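Local coordinates for transcriptional repressor (Vibrio fischeri, PDB 3KV1), which probably represses transcription as a SorC-family regulator, with this domain thought to bind a sugar-type effector that controls DNA binding, at residues Q40-V45 with V67-D72; S46-N51 with N223-A228; A25-D30 with S254-L259. All coordinates share one frame; numbering follows the deposited sequence.

Contact 1 of 3, residues Q40-V45 with V67-D72; sequences QVAALV and VAAVAD
A42 and V45 of helix 34-52 pack against A69 and V70 of helix 65-72, joining two helices on one face of the largely parallel, Rossmann-like sheet in this putative sugar-binding domain. The two segment axes approach to 8.2 Å and cross at -65°, a spacing consistent with the alanines at the crossing. A42 and V70 have CA atoms only 4.6 Å apart. Here the packing is tightest: the methyl of A42 sits over the flat peptide joining A69 to V70, with A42 CB 3.4 Å from A69 O and 3.6 Å from V70 N. A methyl-to-methyl contact, A42 CB to A69 CB at 3.5 Å, flanks it. The interface is therefore apolar side chain on backbone as much as side chain on side chain, and it buries 176 Å² in all.

Toward solvent the contact thins out. A69 is already partly exposed, and D72 is exposed, its OD1 engaged in a salt bridge to R106 of helix 100-111. Toward the sheet, by contrast, V41, V45 and V70 all border the selenomethionine M227 of strand 223-227 in its modelled conformer. V45 and V70 meet there nearly perpendicular to each other. The V70 branch opposite its own carbonyl carbon, CG2, does most of the touching: it lies 4.0 Å from V45 CB and 3.8 Å from V45 CG1.

Contact 2 of 3, residues S46-N51 with N223-A228; sequences SSYLNN and NVVAMA
Residues 46-51 are helical and 223-227 extended; the strand's alternation turns N223 and V225 toward the helix and V224 away. A single side chain, Y48, spans most of the gap. Its CG stands nearly opposite the backbone N (chi1 165°), which carries the ring from the helix down to the sheet. There Y48 CE2 meets V225 CG2 at 3.7 Å; the methyl approaches the ring obliquely, and the Y48 and V225 side chains are directed oppositely, alongside one another.

Beyond the ring the contact becomes polar. Y48 OH and N223 OD1 stand 3.8 Å apart, too far for direct bonding, and the ring and amide planes differ by 63°. A water in the plane of the ring, at its edge, bridges them: it lies 2.7 Å from Y48 OH and donates to N223 OD1 at 2.8 Å. The asparagine is held on both ends of its amide, since OD1 also accepts from K23 NZ and ND2 binds the carbonyl of E150, so the water joins an amide whose rotation these bonds restrain. F151 of the neighbouring strand 151-158 packs against both Y48 and N223. A glycerol, probably from the crystallisation liquor, lies about 4 Å from the Y48 side chain. A helix laid over a central parallel strand in this way is the layered alpha/beta arrangement of Rossmann-like domains.

Contact 3 of 3, residues A25-D30 with S254-L259; sequences ALISLD and SCAMAL
The first turn of helix 253-264, which directly follows strand 248-252, is tied by S254 to D30, just past the end of the adjacent parallel strand 24-28. Two hydrogen bonds make the tie, one to each carboxylate oxygen of D30. The backbone amide, S254 N, reaches D30 OD1 at 3.0 Å in a nearly straight bond (166°), using the syn lone pair of that oxygen. The hydroxyl, S254 OG, donates to D30 OD2 at 2.8 Å from above the carboxylate, 37° out of its plane. These two bonds, one on each oxygen, should restrain the rotation of the carboxylate; lying at the amino end of a helix, its negative charge is probably favoured there by the helix dipole as well.

The tie sits in the exposed part of the contact. Deeper in, I27 CD1 meets A256 CB at 4.0 Å, a light apolar touch. L16 of helix 10-20 packs on both I27 and A256. L26 and S28, alternating with I27 along the strand, instead meet helix 34-52. Strand 24-28 is thus sandwiched between helices, as in three-layer alpha/beta folds of the Rossmann type.

How the contacts relate
Contacts 1 and 2 have centres about 8 Å apart and share helix 34-52, using consecutive turns of it; contact 3 lies about 15 Å from each. Along the chain, contacts 1 and 2 alternate their segments, and both are nested inside the long loop that contact 3 closes between residues 25-30 and 254-259. Helix 34-52 is the next element after strand 24-28, which pairs in parallel with 248-252, itself paired with 223-227. The contacts also meet directly: V45 CG1 lies 4.0 Å from V225 CG1, L44 CD1 3.6 Å from I27 C, and Y48 CB 4.0 Å from L26 CD1. Contacts 2 and 3 join early to late parts of the chain, while contact 1 joins two early helices.

Contact 1 of 3, residues Q40-V45 with V67-D72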
ATOM      1  N   GLN A  40      24.713  -7.773   9.927  1.00 18.19           N
ATOM      2  CA  GLN A  40      25.019  -8.992  10.671  1.00 19.60           C
ATOM      3  C   GLN A  40      23.900  -9.323  11.662  1.00 22.87           C
ATOM      4  O   GLN A  40      23.616 -10.495  11.900  1.00 23.25           O
ATOM      5  CB  GLN A  40      26.381  -8.893  11.375  1.00 20.81           C
ATOM      6  CG  GLN A  40      27.525  -8.883  10.419  1.00 24.35           C
ATOM      7  CD  GLN A  40      27.570 -10.157   9.622  1.00 36.15           C
ATOM      8  OE1 GLN A  40      27.470 -11.243  10.188  1.00 41.52           O
ATOM      9  NE2 GLN A  40      27.686 -10.034   8.303  1.00 37.81           N
ATOM     10  N   VAL A  41      23.312  -8.290  12.260  1.00 20.26           N
ATOM     11  CA  VAL A  41      22.137  -8.463  13.125  1.00 20.06           C
ATOM     12  C   VAL A  41      20.983  -9.023  12.278  1.00 20.35           C
ATOM     13  O   VAL A  41      20.272  -9.943  12.679  1.00 21.32           O
ATOM     14  CB  VAL A  41      21.726  -7.107  13.741  1.00 21.09           C
ATOM     15  CG1 VAL A  41      20.354  -7.189  14.391  1.00 27.52           C
ATOM     16  CG2 VAL A  41      22.781  -6.681  14.773  1.00 23.39           C
ATOM     17  N   ALA A  42      20.822  -8.465  11.093  1.00 19.93           N
ATOM     18  CA  ALA A  42      19.742  -8.916  10.214  1.00 22.38           C
ATOM     19  C   ALA A  42      19.937 -10.378   9.796  1.00 22.29           C
ATOM     20  O   ALA A  42      18.945 -11.108   9.589  1.00 22.89           O
ATOM     21  CB  ALA A  42      19.608  -8.010   9.002  1.00 21.84           C
ATOM     22  N   ALA A  43      21.190 -10.846   9.732  1.00 20.25           N
ATOM     23  CA  ALA A  43      21.431 -12.244   9.361  1.00 21.90           C
ATOM     24  C   ALA A  43      20.871 -13.198  10.409  1.00 21.39           C
ATOM     25  O   ALA A  43      20.307 -14.254  10.093  1.00 21.59           O
ATOM     26  CB  ALA A  43      22.943 -12.517   9.154  1.00 24.56           C
ATOM     27  N   LEU A  44      21.014 -12.824  11.669  1.00 18.87           N
ATOM     28  CA  LEU A  44      20.585 -13.709  12.728  1.00 21.56           C
ATOM     29  C   LEU A  44      19.063 -13.687  12.763  1.00 21.61           C
ATOM     30  O   LEU A  44      18.429 -14.717  12.994  1.00 20.79           O
ATOM     31  CB  LEU A  44      21.125 -13.198  14.068  1.00 19.45           C
ATOM     32  CG  LEU A  44      22.665 -13.206  14.157  1.00 20.24           C
ATOM     33  CD1 LEU A  44      23.069 -12.661  15.531  1.00 24.04           C
ATOM     34  CD2 LEU A  44      23.230 -14.612  13.939  1.00 26.57           C
ATOM     35  N   VAL A  45      18.484 -12.514  12.556  1.00 18.29           N
ATOM     36  CA  VAL A  45      17.000 -12.436  12.566  1.00 19.23           C
ATOM     37  C   VAL A  45      16.393 -13.212  11.378  1.00 20.87           C
ATOM     38  O   VAL A  45      15.351 -13.887  11.516  1.00 19.86           O
ATOM     39  CB  VAL A  45      16.519 -10.975  12.564  1.00 18.57           C
ATOM     40  CG1 VAL A  45      14.976 -10.925  12.436  1.00 17.66           C
ATOM     41  CG2 VAL A  45      16.978 -10.290  13.850  1.00 19.15           C
ATOM     42  N   VAL A  67      14.928  -2.857  10.363  1.00 19.86           N
ATOM     43  CA  VAL A  67      13.964  -3.830   9.829  1.00 18.49           C
ATOM     44  C   VAL A  67      14.235  -4.135   8.348  1.00 19.45           C
ATOM     45  O   VAL A  67      14.205  -5.300   7.913  1.00 20.09           O
ATOM     46  CB  VAL A  67      12.507  -3.330  10.057  1.00 16.49           C
ATOM     47  CG1 VAL A  67      11.466  -4.338   9.505  1.00 19.78           C
ATOM     48  CG2 VAL A  67      12.281  -3.071  11.556  1.00 19.89           C
ATOM     49  N   ALA A  68      14.557  -3.097   7.582  1.00 19.93           N
ATOM     50  CA  ALA A  68      14.777  -3.270   6.141  1.00 21.36           C
ATOM     51  C   ALA A  68      15.939  -4.234   5.894  1.00 18.34           C
ATOM     52  O   ALA A  68      15.897  -5.036   4.948  1.00 21.69           O
ATOM     53  CB  ALA A  68      15.058  -1.927   5.470  1.00 22.39           C
ATOM     54  N   ALA A  69      16.948  -4.184   6.760  1.00 20.04           N
ATOM     55  CA  ALA A  69      18.116  -5.076   6.617  1.00 19.02           C
ATOM     56  C   ALA A  69      17.704  -6.568   6.613  1.00 19.42           C
ATOM     57  O   ALA A  69      18.349  -7.380   5.956  1.00 19.87           O
ATOM     58  CB  ALA A  69      19.157  -4.807   7.732  1.00 20.98           C
ATOM     59  N   VAL A  70      16.629  -6.913   7.333  1.00 18.05           N
ATOM     60  CA  VAL A  70      16.180  -8.326   7.379  1.00 17.23           C
ATOM     61  C   VAL A  70      15.612  -8.713   6.014  1.00 20.98           C
ATOM     62  O   VAL A  70      15.855  -9.799   5.517  1.00 22.28           O
ATOM     63  CB  VAL A  70      15.117  -8.541   8.487  1.00 21.04           C
ATOM     64  CG1 VAL A  70      14.614  -9.996   8.496  1.00 22.57           C
ATOM     65  CG2 VAL A  70      15.693  -8.122   9.899  1.00 22.03           C
ATOM     66  N   ALA A  71      14.867  -7.802   5.405  1.00 21.93           N
ATOM     67  CA  ALA A  71      14.315  -8.083   4.082  1.00 27.78           C
ATOM     68  C   ALA A  71      15.404  -8.170   3.028  1.00 28.82           C
ATOM     69  O   ALA A  71      15.307  -8.946   2.079  1.00 32.53           O
ATOM     70  CB  ALA A  71      13.262  -7.019   3.718  1.00 23.92           C
ATOM     71  N   ASP A  72      16.483  -7.421   3.233  1.00 26.38           N
ATOM     72  CA  ASP A  72      17.546  -7.343   2.247  1.00 29.75           C
ATOM     73  C   ASP A  72      18.625  -8.401   2.452  1.00 32.60           C
ATOM     74  O   ASP A  72      19.509  -8.551   1.617  1.00 32.76           O
ATOM     75  CB  ASP A  72      18.156  -5.934   2.234  1.00 32.72           C
ATOM     76  CG  ASP A  72      17.142  -4.867   1.791  1.00 43.53           C
ATOM     77  OD1 ASP A  72      16.142  -5.229   1.122  1.00 41.46           O
ATOM     78  OD2 ASP A  72      17.338  -3.671   2.114  1.00 48.60           O
TER

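Contact 2 of 3, residues S46-N51 with N223-A228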
ATOM      1  N   SER A  46      17.047 -13.136  10.217  0.73 17.29           N
ATOM      2  CA  SER A  46      16.589 -13.845   8.998  0.73 20.96           C
ATOM      3  C   SER A  46      16.514 -15.356   9.241  0.73 22.31           C
ATOM      4  O   SER A  46      15.545 -16.033   8.855  0.73 23.55           O
ATOM      5  CB  SER A  46      17.523 -13.565   7.812  0.73 21.02           C
ATOM      6  OG  SER A  46      17.095 -14.253   6.627  0.73 19.81           O
ATOM      7  N   SER A  47      17.556 -15.880   9.872  1.00 24.66           N
ATOM      8  CA  SER A  47      17.610 -17.285  10.197  1.00 24.99           C
ATOM      9  C   SER A  47      16.550 -17.674  11.224  1.00 24.46           C
ATOM     10  O   SER A  47      15.908 -18.726  11.087  1.00 24.84           O
ATOM     11  CB  SER A  47      19.004 -17.662  10.696  1.00 29.03           C
ATOM     12  OG  SER A  47      18.972 -19.017  11.060  1.00 36.33           O
ATOM     13  N   TYR A  48      16.380 -16.841  12.253  1.00 20.55           N
ATOM     14  CA  TYR A  48      15.343 -17.057  13.262  1.00 22.97           C
ATOM     15  C   TYR A  48      13.962 -17.132  12.571  1.00 22.19           C
ATOM     16  O   TYR A  48      13.177 -18.043  12.840  1.00 21.33           O
ATOM     17  CB  TYR A  48      15.389 -15.960  14.357  1.00 20.75           C
ATOM     18  CG  TYR A  48      14.139 -15.922  15.229  1.00 20.24           C
ATOM     19  CD1 TYR A  48      14.030 -16.724  16.357  1.00 23.99           C
ATOM     20  CD2 TYR A  48      13.081 -15.085  14.905  1.00 22.97           C
ATOM     21  CE1 TYR A  48      12.863 -16.687  17.146  1.00 23.43           C
ATOM     22  CE2 TYR A  48      11.939 -15.032  15.680  1.00 26.59           C
ATOM     23  CZ  TYR A  48      11.834 -15.845  16.781  1.00 23.14           C
ATOM     24  OH  TYR A  48      10.664 -15.788  17.519  1.00 27.04           O
ATOM     25  N   LEU A  49      13.657 -16.182  11.693  1.00 18.77           N
ATOM     26  CA  LEU A  49      12.370 -16.228  10.988  1.00 21.18           C
ATOM     27  C   LEU A  49      12.264 -17.437  10.067  1.00 24.29           C
ATOM     28  O   LEU A  49      11.204 -18.086   9.975  1.00 21.44           O
ATOM     29  CB  LEU A  49      12.145 -14.972  10.169  1.00 20.53           C
ATOM     30  CG  LEU A  49      11.887 -13.708  10.997  1.00 23.10           C
ATOM     31  CD1 LEU A  49      11.731 -12.533  10.030  1.00 23.70           C
ATOM     32  CD2 LEU A  49      10.612 -13.867  11.831  1.00 22.53           C
ATOM     33  N   ASN A  50      13.363 -17.768   9.407  1.00 21.89           N
ATOM     34  CA  ASN A  50      13.353 -18.954   8.537  1.00 20.85           C
ATOM     35  C   ASN A  50      12.889 -20.201   9.282  1.00 24.41           C
ATOM     36  O   ASN A  50      12.101 -21.007   8.754  1.00 26.18           O
ATOM     37  CB  ASN A  50      14.770 -19.198   7.979  1.00 24.09           C
ATOM     38  CG  ASN A  50      14.822 -20.355   7.000  1.00 30.33           C
ATOM     39  OD1 ASN A  50      13.931 -20.528   6.172  1.00 29.11           O
ATOM     40  ND2 ASN A  50      15.896 -21.144   7.077  1.00 28.95           N
ATOM     41  N   ASN A  51      13.395 -20.382  10.502  1.00 22.26           N
ATOM     42  CA  ASN A  51      13.048 -21.561  11.295  1.00 27.02           C
ATOM     43  C   ASN A  51      11.689 -21.470  11.983  1.00 29.87           C
ATOM     44  O   ASN A  51      11.051 -22.486  12.227  1.00 33.02           O
ATOM     45  CB  ASN A  51      14.104 -21.799  12.363  1.00 33.88           C
ATOM     46  CG  ASN A  51      15.451 -22.186  11.788  1.00 38.97           C
ATOM     47  OD1 ASN A  51      15.534 -22.920  10.818  1.00 39.78           O
ATOM     48  ND2 ASN A  51      16.513 -21.705  12.410  1.00 44.04           N
ATOM     49  N   ASN A 223       5.632 -12.879  19.805  1.00 19.84           N
ATOM     50  CA  ASN A 223       7.047 -12.871  19.505  1.00 18.13           C
ATOM     51  C   ASN A 223       7.496 -11.545  18.896  1.00 20.36           C
ATOM     52  O   ASN A 223       7.607 -11.440  17.667  1.00 21.05           O
ATOM     53  CB  ASN A 223       7.398 -14.003  18.521  1.00 19.78           C
ATOM     54  CG  ASN A 223       7.090 -15.384  19.089  1.00 22.38           C
ATOM     55  OD1 ASN A 223       7.764 -15.847  20.002  1.00 24.27           O
ATOM     56  ND2 ASN A 223       6.039 -16.002  18.592  1.00 22.08           N
ATOM     57  N   VAL A 224       7.741 -10.568  19.758  1.00 19.48           N
ATOM     58  CA  VAL A 224       8.209  -9.248  19.327  1.00 19.71           C
ATOM     59  C   VAL A 224       9.716  -9.349  19.184  1.00 16.82           C
ATOM     60  O   VAL A 224      10.444  -9.583  20.158  1.00 18.97           O
ATOM     61  CB  VAL A 224       7.794  -8.186  20.351  1.00 17.73           C
ATOM     62  CG1 VAL A 224       8.428  -6.840  20.051  1.00 20.92           C
ATOM     63  CG2 VAL A 224       6.214  -8.084  20.374  1.00 20.16           C
ATOM     64  N   VAL A 225      10.175  -9.216  17.946  1.00 17.97           N
ATOM     65  CA  VAL A 225      11.597  -9.287  17.653  1.00 16.61           C
ATOM     66  C   VAL A 225      12.068  -7.853  17.437  1.00 20.59           C
ATOM     67  O   VAL A 225      11.626  -7.186  16.490  1.00 21.30           O
ATOM     68  CB  VAL A 225      11.839 -10.020  16.326  1.00 20.10           C
ATOM     69  CG1 VAL A 225      13.362  -9.994  15.998  1.00 21.28           C
ATOM     70  CG2 VAL A 225      11.267 -11.461  16.377  1.00 22.40           C
ATOM     71  N   ALA A 226      12.967  -7.397  18.293  1.00 18.88           N
ATOM     72  CA  ALA A 226      13.386  -5.993  18.264  1.00 19.70           C
ATOM     73  C   ALA A 226      14.876  -5.945  17.947  1.00 23.48           C
ATOM     74  O   ALA A 226      15.694  -6.711  18.491  1.00 22.44           O
ATOM     75  CB  ALA A 226      13.088  -5.303  19.594  1.00 22.75           C
HETATM   76  N   MSE A 227      15.239  -4.964  17.136  0.56 19.98           N
HETATM   77  CA  MSE A 227      16.548  -4.943  16.535  0.56 19.06           C
HETATM   78  C   MSE A 227      17.230  -3.574  16.699  0.56 20.70           C
HETATM   79  O   MSE A 227      16.650  -2.554  16.350  0.56 19.66           O
HETATM   80  CB  MSE A 227      16.365  -5.281  15.054  0.56 16.35           C
HETATM   81  CG  MSE A 227      15.484  -6.520  14.789  0.56 19.25           C
HETATM   82 SE   MSE A 227      15.408  -6.665  12.842  0.56 34.82          SE
HETATM   83  CE  MSE A 227      17.427  -6.423  12.559  0.56 23.15           C
ATOM     84  N   ALA A 228      18.460  -3.548  17.214  1.00 19.48           N
ATOM     85  CA  ALA A 228      19.230  -2.296  17.221  1.00 21.48           C
ATOM     86  C   ALA A 228      20.702  -2.638  17.084  1.00 24.03           C
ATOM     87  O   ALA A 228      21.153  -3.630  17.625  1.00 30.72           O
ATOM     88  CB  ALA A 228      18.998  -1.533  18.501  1.00 29.50           C
TER
HETATM   89  O   HOH W   1       9.867 -17.636  19.344  1.00 33.99           O

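Contact 3 of 3, residues A25-D30 with S254-L259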
ATOM      1  N   ALA A  25      17.998 -14.105  22.779  1.00 22.48           N
ATOM      2  CA  ALA A  25      18.840 -12.971  22.459  1.00 20.69           C
ATOM      3  C   ALA A  25      19.749 -13.450  21.337  1.00 23.77           C
ATOM      4  O   ALA A  25      20.331 -14.553  21.415  1.00 29.23           O
ATOM      5  CB  ALA A  25      19.639 -12.537  23.687  1.00 20.09           C
ATOM      6  N   LEU A  26      19.788 -12.682  20.260  1.00 21.41           N
ATOM      7  CA  LEU A  26      20.590 -13.018  19.082  1.00 19.72           C
ATOM      8  C   LEU A  26      21.718 -11.959  19.024  1.00 25.50           C
ATOM      9  O   LEU A  26      21.460 -10.796  18.708  1.00 21.30           O
ATOM     10  CB  LEU A  26      19.709 -12.914  17.832  1.00 18.58           C
ATOM     11  CG  LEU A  26      18.412 -13.764  17.924  1.00 20.89           C
ATOM     12  CD1 LEU A  26      17.583 -13.586  16.654  1.00 21.57           C
ATOM     13  CD2 LEU A  26      18.818 -15.224  18.079  1.00 28.62           C
ATOM     14  N   ILE A  27      22.958 -12.367  19.297  1.00 21.50           N
ATOM     15  CA  ILE A  27      24.041 -11.391  19.426  1.00 20.53           C
ATOM     16  C   ILE A  27      25.084 -11.547  18.330  1.00 25.00           C
ATOM     17  O   ILE A  27      25.667 -12.622  18.141  1.00 24.57           O
ATOM     18  CB  ILE A  27      24.717 -11.529  20.815  1.00 25.37           C
ATOM     19  CG1 ILE A  27      23.707 -11.259  21.919  1.00 27.39           C
ATOM     20  CG2 ILE A  27      25.936 -10.602  20.942  1.00 27.02           C
ATOM     21  CD1 ILE A  27      23.032  -9.909  21.805  1.00 33.82           C
ATOM     22  N   SER A  28      25.323 -10.459  17.605  0.65 23.69           N
ATOM     23  CA  SER A  28      26.288 -10.465  16.510  0.65 23.69           C
ATOM     24  C   SER A  28      27.603  -9.820  16.965  0.65 23.63           C
ATOM     25  O   SER A  28      27.623  -8.907  17.809  0.65 21.50           O
ATOM     26  CB  SER A  28      25.700  -9.735  15.279  0.65 24.35           C
ATOM     27  OG  SER A  28      25.553  -8.351  15.534  0.65 25.46           O
ATOM     28  N   LEU A  29      28.711 -10.300  16.412  1.00 23.98           N
ATOM     29  CA  LEU A  29      30.010  -9.726  16.745  1.00 25.20           C
ATOM     30  C   LEU A  29      30.062  -8.271  16.287  1.00 25.24           C
ATOM     31  O   LEU A  29      29.405  -7.884  15.315  1.00 22.29           O
ATOM     32  CB  LEU A  29      31.130 -10.524  16.084  1.00 25.66           C
ATOM     33  CG  LEU A  29      31.197 -11.974  16.577  1.00 28.93           C
ATOM     34  CD1 LEU A  29      32.250 -12.737  15.816  1.00 33.24           C
ATOM     35  CD2 LEU A  29      31.481 -12.003  18.084  1.00 31.50           C
ATOM     36  N   ASP A  30      30.849  -7.456  16.982  1.00 25.51           N
ATOM     37  CA  ASP A  30      30.997  -6.060  16.592  1.00 25.78           C
ATOM     38  C   ASP A  30      31.588  -5.896  15.195  1.00 22.20           C
ATOM     39  O   ASP A  30      32.562  -6.578  14.828  1.00 24.30           O
ATOM     40  CB  ASP A  30      31.872  -5.302  17.616  1.00 25.48           C
ATOM     41  CG  ASP A  30      31.196  -5.154  18.978  1.00 33.88           C
ATOM     42  OD1 ASP A  30      29.937  -5.120  19.047  1.00 29.16           O
ATOM     43  OD2 ASP A  30      31.931  -5.052  19.989  1.00 33.95           O
ATOM     44  N   SER A 254      28.760  -5.295  21.765  1.00 24.20           N
ATOM     45  CA  SER A 254      28.894  -4.058  22.570  1.00 26.71           C
ATOM     46  C   SER A 254      27.568  -3.575  23.162  1.00 26.12           C
ATOM     47  O   SER A 254      27.547  -3.098  24.325  1.00 27.24           O
ATOM     48  CB  SER A 254      29.546  -2.928  21.771  1.00 24.67           C
ATOM     49  OG  SER A 254      30.925  -3.142  21.721  1.00 31.39           O
ATOM     50  N   CYS A 255      26.478  -3.641  22.387  1.00 22.08           N
ATOM     51  CA  CYS A 255      25.168  -3.276  22.957  1.00 22.96           C
ATOM     52  C   CYS A 255      24.820  -4.192  24.123  1.00 26.48           C
ATOM     53  O   CYS A 255      24.322  -3.731  25.159  1.00 24.94           O
ATOM     54  CB  CYS A 255      24.022  -3.331  21.947  1.00 28.97           C
ATOM     55  SG  CYS A 255      24.077  -2.020  20.714  1.00 33.69           S
ATOM     56  N   ALA A 256      25.064  -5.490  23.952  1.00 25.72           N
ATOM     57  CA  ALA A 256      24.747  -6.453  25.006  1.00 26.62           C
ATOM     58  C   ALA A 256      25.520  -6.128  26.283  1.00 25.30           C
ATOM     59  O   ALA A 256      24.957  -6.147  27.382  1.00 26.61           O
ATOM     60  CB  ALA A 256      25.059  -7.875  24.556  1.00 24.82           C
HETATM   61  N   MSE A 257      26.819  -5.851  26.135  1.00 21.34           N
HETATM   62  CA  MSE A 257      27.683  -5.477  27.277  1.00 22.45           C
HETATM   63  C   MSE A 257      27.147  -4.223  27.941  1.00 27.60           C
HETATM   64  O   MSE A 257      27.076  -4.140  29.170  1.00 25.66           O
HETATM   65  CB  MSE A 257      29.105  -5.246  26.791  1.00 26.50           C
HETATM   66  CG  MSE A 257      29.744  -6.500  26.319  1.00 28.95           C
HETATM   67 SE   MSE A 257      31.537  -6.098  25.679  0.64 38.67          SE
HETATM   68  CE  MSE A 257      32.265  -7.906  25.803  1.00 86.83           C
ATOM     69  N   ALA A 258      26.731  -3.248  27.128  1.00 25.07           N
ATOM     70  CA  ALA A 258      26.191  -1.982  27.653  1.00 30.42           C
ATOM     71  C   ALA A 258      24.928  -2.200  28.495  1.00 25.08           C
ATOM     72  O   ALA A 258      24.789  -1.591  29.574  1.00 27.06           O
ATOM     73  CB  ALA A 258      25.880  -0.998  26.505  1.00 31.00           C
ATOM     74  N   LEU A 259      24.032  -3.052  27.990  1.00 22.55           N
ATOM     75  CA  LEU A 259      22.745  -3.363  28.637  1.00 22.18           C
ATOM     76  C   LEU A 259      22.971  -4.054  29.973  1.00 26.80           C
ATOM     77  O   LEU A 259      22.303  -3.730  30.963  1.00 28.23           O
ATOM     78  CB  LEU A 259      21.909  -4.268  27.751  1.00 24.67           C
ATOM     79  CG  LEU A 259      21.456  -3.574  26.452  1.00 24.46           C
ATOM     80  CD1 LEU A 259      20.826  -4.592  25.537  1.00 25.86           C
ATOM     81  CD2 LEU A 259      20.521  -2.411  26.755  1.00 27.73           C
TER